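Local coordinates for protein coenzyme A transferase (Yersinia pestis, PDB 3QLI) that binds coenzyme A and probably transfers it from an acyl-CoA to a free carboxylic acid such as acetate, at residues S38-S43 against G68-Y73; R61-D66 against Y88-R93; I218-S223 against P383-K388; T222-I227 against V413-A418. All coordinates share one frame; numbering follows the deposited sequence.

Contact 1 (S38-S43 against G68-Y73); sequences SGSHLS and GDLRVY
His41 and Tyr73 meet as an edge-to-face aromatic pair. The edge of Tyr73 turns to one face of the His41 ring, with centroids 5.2 Å apart and planes at 63°. CE2 of Tyr73 makes the touch, 3.9 Å from His41 CG and offset toward the rim. Both rings rise beside their own backbone N, anti to the carbonyl carbon. Arg71 stands alongside His41 with its chain extended, and the ring and guanidinium planes are only 14° apart. Its CD lies 4.1 Å from His41 NE2. Arg71 NH1 donates to Tyr73 OH close to the guanidinium plane, and the same NH1 forms a salt bridge with Glu428 of the second subunit. His41 ND1 is bound to Gly140 O.

These residues sit on adjacent parallel strands of a beta-alpha-beta unit: strand 41-44, helix 52-63, strand 70-74. Leu42 N donates to Arg71 O in a nearly straight bond of 2.9 Å, and Tyr73 N donates to Leu42 O at 2.9 Å. Leu42 and Val72 point to the other face of the sheet, side by side, with Leu42 CD2 3.9 Å from Val72 CG1. Before the strands begin, Gly68 N donates to Ser38 OG at 3.0 Å. At the far end, Ser43 OG swings anti to its own N (chi1 -175°). There it donates to Tyr73 O, with Ser43 OG 2.7 Å from Tyr73 O.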
loop_
_atom_site.group_PDB
_atom_site.type_symbol
_atom_site.label_atom_id
_atom_site.label_comp_id
_atom_site.label_asym_id
_atom_site.label_seq_id
_atom_site.Cartn_x
_atom_site.Cartn_y
_atom_site.Cartn_z
ATOM N N SER A 38 20.308 -31.063 0.139
ATOM C CA SER A 38 18.928 -31.274 0.513
ATOM C C SER A 38 18.620 -30.299 1.641
ATOM O O SER A 38 19.531 -29.802 2.302
ATOM C CB SER A 38 18.722 -32.721 0.987
ATOM O OG SER A 38 18.774 -33.627 -0.109
ATOM N N GLY A 39 17.348 -30.020 1.877
ATOM C CA GLY A 39 16.985 -29.103 2.946
ATOM C C GLY A 39 17.530 -27.690 2.757
ATOM O O GLY A 39 17.694 -26.956 3.736
ATOM N N SER A 40 17.828 -27.312 1.514
ATOM C CA SER A 40 18.340 -25.965 1.234
ATOM C C SER A 40 17.320 -25.121 0.459
ATOM O O SER A 40 16.224 -25.598 0.138
ATOM C CB SER A 40 19.681 -26.014 0.487
ATOM O OG SER A 40 19.535 -26.534 -0.828
ATOM N N HIS A 41 17.683 -23.868 0.184
ATOM C CA HIS A 41 16.789 -22.932 -0.504
ATOM C C HIS A 41 17.370 -22.586 -1.875
ATOM O O HIS A 41 18.505 -22.106 -1.975
ATOM C CB HIS A 41 16.628 -21.622 0.284
ATOM C CG HIS A 41 15.984 -21.780 1.630
ATOM N ND1 HIS A 41 15.969 -20.766 2.565
ATOM C CD2 HIS A 41 15.326 -22.824 2.197
ATOM C CE1 HIS A 41 15.329 -21.175 3.650
ATOM N NE2 HIS A 41 14.936 -22.423 3.456
ATOM N N LEU A 42 16.591 -22.822 -2.922
ATOM C CA LEU A 42 17.004 -22.460 -4.268
ATOM C C LEU A 42 16.061 -21.416 -4.845
ATOM O O LEU A 42 14.866 -21.422 -4.559
ATOM C CB LEU A 42 17.022 -23.700 -5.164
ATOM C CG LEU A 42 17.474 -23.467 -6.614
ATOM C CD1 LEU A 42 18.506 -24.470 -7.045
ATOM C CD2 LEU A 42 16.285 -23.514 -7.532
ATOM N N SER A 43 16.598 -20.516 -5.665
ATOM C CA SER A 43 15.750 -19.594 -6.413
ATOM C C SER A 43 16.270 -19.540 -7.844
ATOM O O SER A 43 17.349 -20.057 -8.142
ATOM C CB SER A 43 15.748 -18.199 -5.772
ATOM O OG SER A 43 14.828 -17.316 -6.420
ATOM N N GLY A 68 16.318 -34.072 -1.696
ATOM C CA GLY A 68 15.034 -33.919 -1.049
ATOM C C GLY A 68 14.935 -32.642 -0.248
ATOM O O GLY A 68 15.929 -31.938 -0.055
ATOM N N ASP A 69 13.722 -32.363 0.221
ATOM C CA ASP A 69 13.420 -31.185 1.017
ATOM C C ASP A 69 14.035 -29.930 0.422
ATOM O O ASP A 69 14.574 -29.094 1.142
ATOM C CB ASP A 69 13.873 -31.348 2.476
ATOM C CG ASP A 69 13.244 -30.309 3.384
ATOM O OD1 ASP A 69 12.124 -29.856 3.050
ATOM O OD2 ASP A 69 13.861 -29.922 4.404
ATOM N N LEU A 70 13.950 -29.801 -0.895
ATOM C CA LEU A 70 14.482 -28.618 -1.567
ATOM C C LEU A 70 13.365 -27.610 -1.795
ATOM O O LEU A 70 12.416 -27.868 -2.535
ATOM C CB LEU A 70 15.136 -28.990 -2.905
ATOM C CG LEU A 70 15.766 -27.811 -3.668
ATOM C CD1 LEU A 70 16.985 -27.274 -2.924
ATOM C CD2 LEU A 70 16.157 -28.240 -5.082
ATOM N N ARG A 71 13.475 -26.461 -1.147
ATOM C CA ARG A 71 12.471 -25.423 -1.321
ATOM C C ARG A 71 12.906 -24.554 -2.487
ATOM O O ARG A 71 14.061 -24.136 -2.548
ATOM C CB ARG A 71 12.367 -24.569 -0.070
ATOM C CG ARG A 71 11.772 -25.270 1.131
ATOM C CD ARG A 71 11.536 -24.258 2.240
ATOM N NE ARG A 71 10.938 -24.867 3.423
ATOM C CZ ARG A 71 10.536 -24.177 4.483
ATOM N NH1 ARG A 71 10.676 -22.855 4.507
ATOM N NH2 ARG A 71 9.997 -24.809 5.520
ATOM N N VAL A 72 11.992 -24.282 -3.415
ATOM C CA VAL A 72 12.299 -23.377 -4.514
ATOM C C VAL A 72 11.409 -22.153 -4.400
ATOM O O VAL A 72 10.167 -22.254 -4.483
ATOM C CB VAL A 72 12.114 -24.054 -5.891
ATOM C CG1 VAL A 72 12.415 -23.054 -7.031
ATOM C CG2 VAL A 72 13.006 -25.291 -5.992
ATOM N N TYR A 73 12.051 -21.000 -4.189
ATOM C CA TYR A 73 11.374 -19.718 -4.040
ATOM C C TYR A 73 11.485 -18.952 -5.368
ATOM O O TYR A 73 12.587 -18.736 -5.869
ATOM C CB TYR A 73 12.040 -18.904 -2.933
ATOM C CG TYR A 73 11.832 -19.424 -1.526
ATOM C CD1 TYR A 73 10.849 -18.878 -0.704
ATOM C CD2 TYR A 73 12.646 -20.437 -1.000
ATOM C CE1 TYR A 73 10.669 -19.334 0.613
ATOM C CE2 TYR A 73 12.465 -20.904 0.307
ATOM C CZ TYR A 73 11.472 -20.351 1.106
ATOM O OH TYR A 73 11.295 -20.804 2.413
HETATM O O HOH W 1 14.420 -26.619 2.555
#

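Contact 2 (R61-D66 against Y88-R93); sequences RATRGD and YELNNR
Arg93 lays its guanidinium over Gly65, whose CA sits beneath the centre of the flat group, 3.6 Å from Arg93 CZ. Gly65 belongs to the Schellman motif that ends helix 52-63. It has positive phi, and two backbone bonds run back into the last turn: Gly65 N to Ala62 O and Asp66 N to Arg61 O. The contact sets a helix C-terminus against the loop that leads into strand 94-98.

Arg93 is extended from CG to NE and then turns at its last torsion (chi4 -83°). This twist lays the guanidinium face against the glycine. Its CD passes 3.3 Å from Ala62 O, the same carbonyl that takes the Gly65 N-H. Beyond the glycine, Arg93 NH1 donates to Ile67 O, which gives the charged end a polar partner.

The rest is van der Waals packing round Leu90. Ala62 CB faces the loop and lies 4.2 Å from Leu90 CD2. It also touches Ile94 of strand 94-98. Thr63 crosses Leu90 at a slant, and its hydroxyl is bound back to Ala59 O within the helix. The single methyl Leu90 CD2 thus serves both helix residues, with Thr63 OG1 at 3.5 Å.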
loop_
_atom_site.group_PDB
_atom_site.type_symbol
_atom_site.label_atom_id
_atom_site.label_comp_id
_atom_site.label_asym_id
_atom_site.label_seq_id
_atom_site.Cartn_x
_atom_site.Cartn_y
_atom_site.Cartn_z
ATOM N N ARG A 61 17.541 -35.261 -10.876
ATOM C CA ARG A 61 18.152 -35.594 -9.602
ATOM C C ARG A 61 17.090 -36.019 -8.575
ATOM O O ARG A 61 17.288 -36.970 -7.809
ATOM C CB ARG A 61 18.984 -34.413 -9.088
ATOM C CG ARG A 61 20.156 -34.843 -8.261
ATOM C CD ARG A 61 20.939 -33.694 -7.652
ATOM N NE ARG A 61 21.409 -34.119 -6.342
ATOM C CZ ARG A 61 21.870 -33.318 -5.391
ATOM N NH1 ARG A 61 21.974 -32.009 -5.596
ATOM N NH2 ARG A 61 22.249 -33.843 -4.233
ATOM N N ALA A 62 15.962 -35.318 -8.573
ATOM C CA ALA A 62 14.835 -35.673 -7.725
ATOM C C ALA A 62 14.242 -37.010 -8.170
ATOM O O ALA A 62 13.913 -37.865 -7.347
ATOM C CB ALA A 62 13.776 -34.569 -7.770
ATOM N N THR A 63 14.102 -37.191 -9.476
ATOM C CA THR A 63 13.558 -38.443 -10.005
ATOM C C THR A 63 14.355 -39.660 -9.533
ATOM O O THR A 63 13.782 -40.702 -9.195
ATOM C CB THR A 63 13.503 -38.409 -11.541
ATOM O OG1 THR A 63 12.611 -37.369 -11.945
ATOM C CG2 THR A 63 12.996 -39.745 -12.097
ATOM N N ARG A 64 15.674 -39.514 -9.493
ATOM C CA ARG A 64 16.567 -40.579 -9.052
ATOM C C ARG A 64 16.615 -40.719 -7.536
ATOM O O ARG A 64 17.305 -41.589 -7.019
ATOM C CB ARG A 64 17.990 -40.338 -9.575
ATOM C CG ARG A 64 18.116 -40.342 -11.090
ATOM C CD ARG A 64 19.585 -40.363 -11.539
ATOM N NE ARG A 64 20.403 -39.308 -10.931
ATOM C CZ ARG A 64 20.621 -38.105 -11.468
ATOM N NH1 ARG A 64 20.076 -37.777 -12.633
ATOM N NH2 ARG A 64 21.385 -37.222 -10.836
ATOM N N GLY A 65 15.912 -39.838 -6.825
ATOM C CA GLY A 65 15.868 -39.876 -5.374
ATOM C C GLY A 65 17.146 -39.391 -4.709
ATOM O O GLY A 65 17.456 -39.795 -3.593
ATOM N N ASP A 66 17.873 -38.506 -5.386
ATOM C CA ASP A 66 19.202 -38.078 -4.952
ATOM C C ASP A 66 19.183 -36.688 -4.295
ATOM O O ASP A 66 20.232 -36.135 -3.958
ATOM C CB ASP A 66 20.157 -38.110 -6.154
ATOM C CG ASP A 66 21.587 -37.727 -5.799
ATOM O OD1 ASP A 66 22.154 -38.324 -4.860
ATOM O OD2 ASP A 66 22.161 -36.842 -6.487
ATOM N N TYR A 88 4.207 -32.463 -10.786
ATOM C CA TYR A 88 3.483 -32.932 -9.602
ATOM C C TYR A 88 4.179 -34.113 -8.932
ATOM O O TYR A 88 4.275 -34.180 -7.705
ATOM C CB TYR A 88 2.046 -33.306 -9.991
ATOM C CG TYR A 88 1.128 -33.587 -8.821
ATOM C CD1 TYR A 88 0.392 -32.563 -8.226
ATOM C CD2 TYR A 88 0.983 -34.878 -8.322
ATOM C CE1 TYR A 88 -0.447 -32.809 -7.161
ATOM C CE2 TYR A 88 0.137 -35.137 -7.256
ATOM C CZ TYR A 88 -0.575 -34.102 -6.682
ATOM O OH TYR A 88 -1.414 -34.358 -5.621
ATOM N N GLU A 89 4.699 -35.027 -9.743
ATOM C CA GLU A 89 5.269 -36.268 -9.212
ATOM C C GLU A 89 6.516 -36.026 -8.381
ATOM O O GLU A 89 6.940 -36.895 -7.621
ATOM C CB GLU A 89 5.599 -37.238 -10.344
ATOM C CG GLU A 89 4.515 -37.325 -11.406
ATOM C CD GLU A 89 4.718 -36.308 -12.513
ATOM O OE1 GLU A 89 5.758 -36.388 -13.214
ATOM O OE2 GLU A 89 3.845 -35.431 -12.684
ATOM N N LEU A 90 7.116 -34.848 -8.522
ATOM C CA LEU A 90 8.328 -34.516 -7.777
ATOM C C LEU A 90 8.038 -33.634 -6.566
ATOM O O LEU A 90 8.952 -33.229 -5.849
ATOM C CB LEU A 90 9.341 -33.817 -8.686
ATOM C CG LEU A 90 9.712 -34.501 -10.003
ATOM C CD1 LEU A 90 10.664 -33.630 -10.807
ATOM C CD2 LEU A 90 10.322 -35.868 -9.753
ATOM N N ASN A 91 6.762 -33.338 -6.348
ATOM C CA ASN A 91 6.340 -32.477 -5.249
ATOM C C ASN A 91 6.815 -32.899 -3.859
ATOM O O ASN A 91 6.898 -32.073 -2.953
ATOM C CB ASN A 91 4.817 -32.321 -5.251
ATOM C CG ASN A 91 4.362 -31.083 -4.510
ATOM O OD1 ASN A 91 4.095 -31.129 -3.309
ATOM N ND2 ASN A 91 4.275 -29.965 -5.221
ATOM N N ASN A 92 7.119 -34.180 -3.690
ATOM C CA ASN A 92 7.569 -34.688 -2.397
ATOM C C ASN A 92 9.055 -34.456 -2.141
ATOM O O ASN A 92 9.552 -34.718 -1.048
ATOM C CB ASN A 92 7.251 -36.179 -2.273
ATOM C CG ASN A 92 8.022 -37.025 -3.269
ATOM O OD1 ASN A 92 8.145 -36.667 -4.440
ATOM N ND2 ASN A 92 8.542 -38.156 -2.808
ATOM N N ARG A 93 9.758 -33.963 -3.153
ATOM C CA ARG A 93 11.194 -33.730 -3.049
ATOM C C ARG A 93 11.586 -32.296 -3.363
ATOM O O ARG A 93 12.489 -31.750 -2.741
ATOM C CB ARG A 93 11.954 -34.684 -3.972
ATOM C CG ARG A 93 11.926 -36.138 -3.479
ATOM C CD ARG A 93 12.686 -37.084 -4.386
ATOM N NE ARG A 93 12.701 -38.423 -3.805
ATOM C CZ ARG A 93 13.561 -38.825 -2.871
ATOM N NH1 ARG A 93 14.498 -37.996 -2.412
ATOM N NH2 ARG A 93 13.488 -40.065 -2.399
#

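Contact 3 (I218-S223 against P383-K388); sequences IPEYTS and PSTAAK
This is a small surface contact between the segment leading into helix 220-230 and the loop after strand 377-381. Pro383 is its centre. CB and CG of Pro383 touch Ile218, Glu220 and Tyr221. CD1 of Ile218 comes nearest, 3.6 Å from Pro383 CG, with the two side chains at about a right angle. The same CG lies 4.1 Å from Tyr221 CE1. Ile218 CG1 lies between its own backbone N and carbonyl carbon (chi1 60°), and it sits over the centre of one Tyr221 face, 3.5 Å above the plane. This packing within the segment sets the Ile218 methyl and the Tyr221 ring side by side, both near Pro383 CG.

Strand 385-386 pairs antiparallel with strand 391-392 in a small two-stranded element at the second coenzyme A position. Ala387 and Arg393, just after these strands, bind CoA there, as does Ala244 of helix 244-252, which Tyr221 touches. No CoA is bound to this chain in the model.

The polar link runs through water. Glu220 bends at chi2 (93°) and carries its carboxylate past Pro383 CB. A water donates to Glu220 OE2 at 2.7 Å and accepts from Thr385 OG1 at 2.9 Å.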
loop_
_atom_site.group_PDB
_atom_site.type_symbol
_atom_site.label_atom_id
_atom_site.label_comp_id
_atom_site.label_asym_id
_atom_site.label_seq_id
_atom_site.Cartn_x
_atom_site.Cartn_y
_atom_site.Cartn_z
ATOM N N ILE A 218 -10.146 -9.151 -28.210
ATOM C CA ILE A 218 -11.601 -9.216 -28.203
ATOM C C ILE A 218 -12.163 -7.885 -28.684
ATOM O O ILE A 218 -11.458 -6.871 -28.701
ATOM C CB ILE A 218 -12.166 -9.586 -26.815
ATOM C CG1 ILE A 218 -11.745 -8.559 -25.762
ATOM C CG2 ILE A 218 -11.706 -10.979 -26.411
ATOM C CD1 ILE A 218 -12.172 -8.939 -24.352
ATOM N N PRO A 219 -13.431 -7.878 -29.106
ATOM C CA PRO A 219 -13.969 -6.621 -29.632
ATOM C C PRO A 219 -13.863 -5.460 -28.629
ATOM O O PRO A 219 -13.541 -4.339 -29.033
ATOM C CB PRO A 219 -15.436 -6.966 -29.925
ATOM C CG PRO A 219 -15.438 -8.458 -30.131
ATOM C CD PRO A 219 -14.404 -8.984 -29.174
ATOM N N GLU A 220 -14.138 -5.717 -27.352
ATOM C CA GLU A 220 -14.164 -4.644 -26.345
ATOM C C GLU A 220 -12.866 -3.851 -26.274
ATOM O O GLU A 220 -12.864 -2.705 -25.835
ATOM C CB GLU A 220 -14.499 -5.184 -24.957
ATOM C CG GLU A 220 -15.877 -5.807 -24.857
ATOM C CD GLU A 220 -15.859 -7.308 -25.114
ATOM O OE1 GLU A 220 -15.244 -7.745 -26.111
ATOM O OE2 GLU A 220 -16.464 -8.050 -24.308
ATOM N N TYR A 221 -11.766 -4.461 -26.701
ATOM C CA TYR A 221 -10.453 -3.827 -26.608
ATOM C C TYR A 221 -10.331 -2.629 -27.528
ATOM O O TYR A 221 -9.511 -1.750 -27.295
ATOM C CB TYR A 221 -9.330 -4.820 -26.939
ATOM C CG TYR A 221 -9.060 -5.871 -25.869
ATOM C CD1 TYR A 221 -9.669 -5.803 -24.623
ATOM C CD2 TYR A 221 -8.189 -6.926 -26.114
ATOM C CE1 TYR A 221 -9.427 -6.770 -23.646
ATOM C CE2 TYR A 221 -7.938 -7.898 -25.149
ATOM C CZ TYR A 221 -8.556 -7.814 -23.920
ATOM O OH TYR A 221 -8.301 -8.777 -22.965
ATOM N N THR A 222 -11.118 -2.604 -28.597
ATOM C CA THR A 222 -11.053 -1.467 -29.503
ATOM C C THR A 222 -11.472 -0.209 -28.763
ATOM O O THR A 222 -10.740 0.776 -28.748
ATOM C CB THR A 222 -11.902 -1.666 -30.767
ATOM O OG1 THR A 222 -11.367 -2.763 -31.516
ATOM C CG2 THR A 222 -11.872 -0.408 -31.631
ATOM N N SER A 223 -12.643 -0.246 -28.136
ATOM C CA SER A 223 -13.128 0.925 -27.409
ATOM C C SER A 223 -12.225 1.222 -26.218
ATOM O O SER A 223 -11.889 2.366 -25.946
ATOM C CB SER A 223 -14.547 0.698 -26.897
ATOM O OG SER A 223 -14.863 1.672 -25.913
ATOM N N PRO A 383 -12.833 -5.481 -19.757
ATOM C CA PRO A 383 -14.122 -5.601 -20.458
ATOM C C PRO A 383 -15.207 -5.722 -19.388
ATOM O O PRO A 383 -14.914 -6.252 -18.304
ATOM C CB PRO A 383 -14.012 -6.939 -21.201
ATOM C CG PRO A 383 -12.573 -7.345 -21.121
ATOM C CD PRO A 383 -11.944 -6.637 -19.974
ATOM N N SER A 384 -16.430 -5.281 -19.674
ATOM C CA SER A 384 -17.468 -5.253 -18.654
ATOM C C SER A 384 -18.070 -6.623 -18.366
ATOM O O SER A 384 -18.680 -6.817 -17.318
ATOM C CB SER A 384 -18.585 -4.280 -19.047
ATOM O OG SER A 384 -19.320 -4.792 -20.144
ATOM N N THR A 385 -17.908 -7.569 -19.289
ATOM C CA THR A 385 -18.499 -8.893 -19.113
ATOM C C THR A 385 -17.538 -10.015 -19.483
ATOM O O THR A 385 -16.457 -9.778 -20.023
ATOM C CB THR A 385 -19.777 -9.072 -19.960
ATOM O OG1 THR A 385 -19.431 -9.134 -21.351
ATOM C CG2 THR A 385 -20.729 -7.917 -19.727
ATOM N N ALA A 386 -17.953 -11.239 -19.173
ATOM C CA ALA A 386 -17.202 -12.435 -19.537
ATOM C C ALA A 386 -18.192 -13.480 -20.038
ATOM O O ALA A 386 -19.406 -13.310 -19.884
ATOM C CB ALA A 386 -16.437 -12.966 -18.334
ATOM N N ALA A 387 -17.684 -14.549 -20.644
ATOM C CA ALA A 387 -18.545 -15.683 -20.982
ATOM C C ALA A 387 -19.673 -15.290 -21.935
ATOM O O ALA A 387 -20.853 -15.466 -21.622
ATOM C CB ALA A 387 -19.125 -16.290 -19.703
ATOM N N LYS A 388 -19.310 -14.743 -23.090
ATOM C CA LYS A 388 -20.290 -14.387 -24.108
ATOM C C LYS A 388 -21.325 -13.428 -23.537
ATOM O O LYS A 388 -22.508 -13.497 -23.890
ATOM C CB LYS A 388 -21.002 -15.640 -24.625
ATOM C CG LYS A 388 -20.104 -16.842 -24.814
ATOM C CD LYS A 388 -19.131 -16.644 -25.962
ATOM C CE LYS A 388 -18.324 -17.919 -26.214
ATOM N NZ LYS A 388 -19.205 -19.112 -26.410
HETATM O O HOH W 2 -17.715 -6.950 -22.170
#

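Contact 4 (T222-I227 against V413-A418); sequences TSISHI and VTEFGA
A beta hairpin turn packs here against the side of helix 220-230. The turn is type I, from Thr414 to Gly417, and joins strand 411-414 to the antiparallel edge strand 417-420. Backbone bonds between Thr414 and Gly417, one in each direction, close it. Thr414 OG1 accepts from Phe416 N, which makes an ST turn, and also bonds to Leu436 O.

One hydrogen bond ties the helix to the turn. Ser223 OG lies anti to its own N (chi1 165°), which carries it out to Glu415 O at 2.8 Å. It meets that carbonyl well off its axis, at a C=O...donor angle of 118°.

Two isoleucines one helical turn apart carry the apolar part. Ile224 lays CG1 against the backbone where Thr414 joins Glu415, 3.4 Å from Glu415 N. This N is buried by the contact and has no partner in the model. Ile227 reaches further along the turn. Its CD1 is 3.3 Å from Thr414 O and 3.7 Å from Gly417 N, while its CG2 branch lies 3.8 Å from Ala418 CB. Val413 CG1 meets both CG2 branches, 4.0 Å from Ile224 CG2 and 4.0 Å from Ile227 CG2. The valine points one way and the isoleucines the other, so they overlap flank to flank.

Glu415 turns its carboxylate to Ser384 OG. Ile224 also touches Ala381 of strand 377-381 and Leu245 of helix 244-252. Phe416 packs on Pro439 and Arg442 of helix 439-451, so the turn lies between helices 220-230 and 439-451.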
loop_
_atom_site.group_PDB
_atom_site.type_symbol
_atom_site.label_atom_id
_atom_site.label_comp_id
_atom_site.label_asym_id
_atom_site.label_seq_id
_atom_site.Cartn_x
_atom_site.Cartn_y
_atom_site.Cartn_z
ATOM N N THR A 222 -11.118 -2.604 -28.597
ATOM C CA THR A 222 -11.053 -1.467 -29.503
ATOM C C THR A 222 -11.472 -0.209 -28.763
ATOM O O THR A 222 -10.740 0.776 -28.748
ATOM C CB THR A 222 -11.902 -1.666 -30.767
ATOM O OG1 THR A 222 -11.367 -2.763 -31.516
ATOM C CG2 THR A 222 -11.872 -0.408 -31.631
ATOM N N SER A 223 -12.643 -0.246 -28.136
ATOM C CA SER A 223 -13.128 0.925 -27.409
ATOM C C SER A 223 -12.225 1.222 -26.218
ATOM O O SER A 223 -11.889 2.366 -25.946
ATOM C CB SER A 223 -14.547 0.698 -26.897
ATOM O OG SER A 223 -14.863 1.672 -25.913
ATOM N N ILE A 224 -11.858 0.176 -25.489
ATOM C CA ILE A 224 -10.986 0.352 -24.337
ATOM C C ILE A 224 -9.645 0.993 -24.714
ATOM O O ILE A 224 -9.183 1.904 -24.040
ATOM C CB ILE A 224 -10.784 -0.969 -23.593
ATOM C CG1 ILE A 224 -12.127 -1.427 -23.002
ATOM C CG2 ILE A 224 -9.687 -0.803 -22.505
ATOM C CD1 ILE A 224 -12.080 -2.802 -22.308
ATOM N N SER A 225 -9.011 0.527 -25.788
ATOM C CA SER A 225 -7.711 1.084 -26.145
ATOM C C SER A 225 -7.816 2.565 -26.498
ATOM O O SER A 225 -6.888 3.328 -26.251
ATOM C CB SER A 225 -7.045 0.292 -27.281
ATOM O OG SER A 225 -7.830 0.365 -28.460
ATOM N N HIS A 226 -8.943 2.987 -27.071
ATOM C CA HIS A 226 -9.116 4.408 -27.382
ATOM C C HIS A 226 -9.418 5.278 -26.166
ATOM O O HIS A 226 -8.936 6.406 -26.076
ATOM C CB HIS A 226 -10.139 4.617 -28.498
ATOM C CG HIS A 226 -9.606 4.244 -29.844
ATOM N ND1 HIS A 226 -9.752 2.981 -30.379
ATOM C CD2 HIS A 226 -8.862 4.944 -30.733
ATOM C CE1 HIS A 226 -9.158 2.931 -31.559
ATOM N NE2 HIS A 226 -8.607 4.110 -31.797
ATOM N N ILE A 227 -10.192 4.759 -25.221
ATOM C CA ILE A 227 -10.465 5.531 -24.012
ATOM C C ILE A 227 -9.154 5.711 -23.232
ATOM O O ILE A 227 -8.831 6.792 -22.743
ATOM C CB ILE A 227 -11.497 4.827 -23.134
ATOM C CG1 ILE A 227 -12.835 4.717 -23.872
ATOM C CG2 ILE A 227 -11.662 5.558 -21.797
ATOM C CD1 ILE A 227 -13.712 3.603 -23.323
ATOM N N VAL A 413 -11.618 1.757 -16.253
ATOM C CA VAL A 413 -12.067 1.843 -17.643
ATOM C C VAL A 413 -12.677 0.527 -18.086
ATOM O O VAL A 413 -12.131 -0.536 -17.801
ATOM C CB VAL A 413 -10.898 2.154 -18.590
ATOM C CG1 VAL A 413 -11.327 1.963 -20.070
ATOM C CG2 VAL A 413 -10.368 3.573 -18.331
ATOM N N THR A 414 -13.825 0.606 -18.767
ATOM C CA THR A 414 -14.383 -0.533 -19.492
ATOM C C THR A 414 -14.684 -0.032 -20.908
ATOM O O THR A 414 -14.382 1.113 -21.238
ATOM C CB THR A 414 -15.701 -1.075 -18.856
ATOM O OG1 THR A 414 -16.761 -0.132 -19.073
ATOM C CG2 THR A 414 -15.555 -1.349 -17.341
ATOM N N GLU A 415 -15.283 -0.874 -21.741
ATOM C CA GLU A 415 -15.643 -0.448 -23.092
ATOM C C GLU A 415 -16.699 0.674 -23.083
ATOM O O GLU A 415 -16.927 1.343 -24.101
ATOM C CB GLU A 415 -16.088 -1.643 -23.953
ATOM C CG GLU A 415 -17.449 -2.257 -23.604
ATOM C CD GLU A 415 -17.366 -3.390 -22.585
ATOM O OE1 GLU A 415 -16.408 -3.431 -21.779
ATOM O OE2 GLU A 415 -18.265 -4.257 -22.591
ATOM N N PHE A 416 -17.311 0.916 -21.928
ATOM C CA PHE A 416 -18.317 1.996 -21.817
ATOM C C PHE A 416 -17.821 3.335 -21.249
ATOM O O PHE A 416 -18.598 4.275 -21.081
ATOM C CB PHE A 416 -19.544 1.499 -21.050
ATOM C CG PHE A 416 -20.206 0.319 -21.705
ATOM C CD1 PHE A 416 -20.838 0.458 -22.932
ATOM C CD2 PHE A 416 -20.153 -0.931 -21.123
ATOM C CE1 PHE A 416 -21.440 -0.633 -23.554
ATOM C CE2 PHE A 416 -20.755 -2.026 -21.729
ATOM C CZ PHE A 416 -21.393 -1.881 -22.947
ATOM N N GLY A 417 -16.526 3.444 -20.973
ATOM C CA GLY A 417 -15.990 4.743 -20.596
ATOM C C GLY A 417 -15.027 4.651 -19.431
ATOM O O GLY A 417 -14.507 3.582 -19.162
ATOM N N ALA A 418 -14.823 5.767 -18.737
ATOM C CA ALA A 418 -13.820 5.858 -17.682
ATOM C C ALA A 418 -14.374 6.622 -16.483
ATOM O O ALA A 418 -15.197 7.524 -16.636
ATOM C CB ALA A 418 -12.577 6.561 -18.208
#

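The four contacts form two pairs on different parts of the chain. Contacts 1 and 2 lie in the N-terminal part, on and beside the parallel beta-sheet. Their centres are 12 Å apart, their segments alternate along the chain, and Leu70 N meets Arg93 O where strands 70-74 and 94-98 adjoin. Contacts 3 and 4 come later and share helix 220-230, with centres 10 Å apart. Ser384 OG and Glu415 OE2 link the CoA-site loop to the hairpin turn, and Glu220 CG packs on Glu415 CD. This pair lies beside the mixed sheet that holds strands 377-381, 411-414 and 417-420. Contacts 1 and 4 are about 45 Å apart between centres, on opposite sides of the chain's centre.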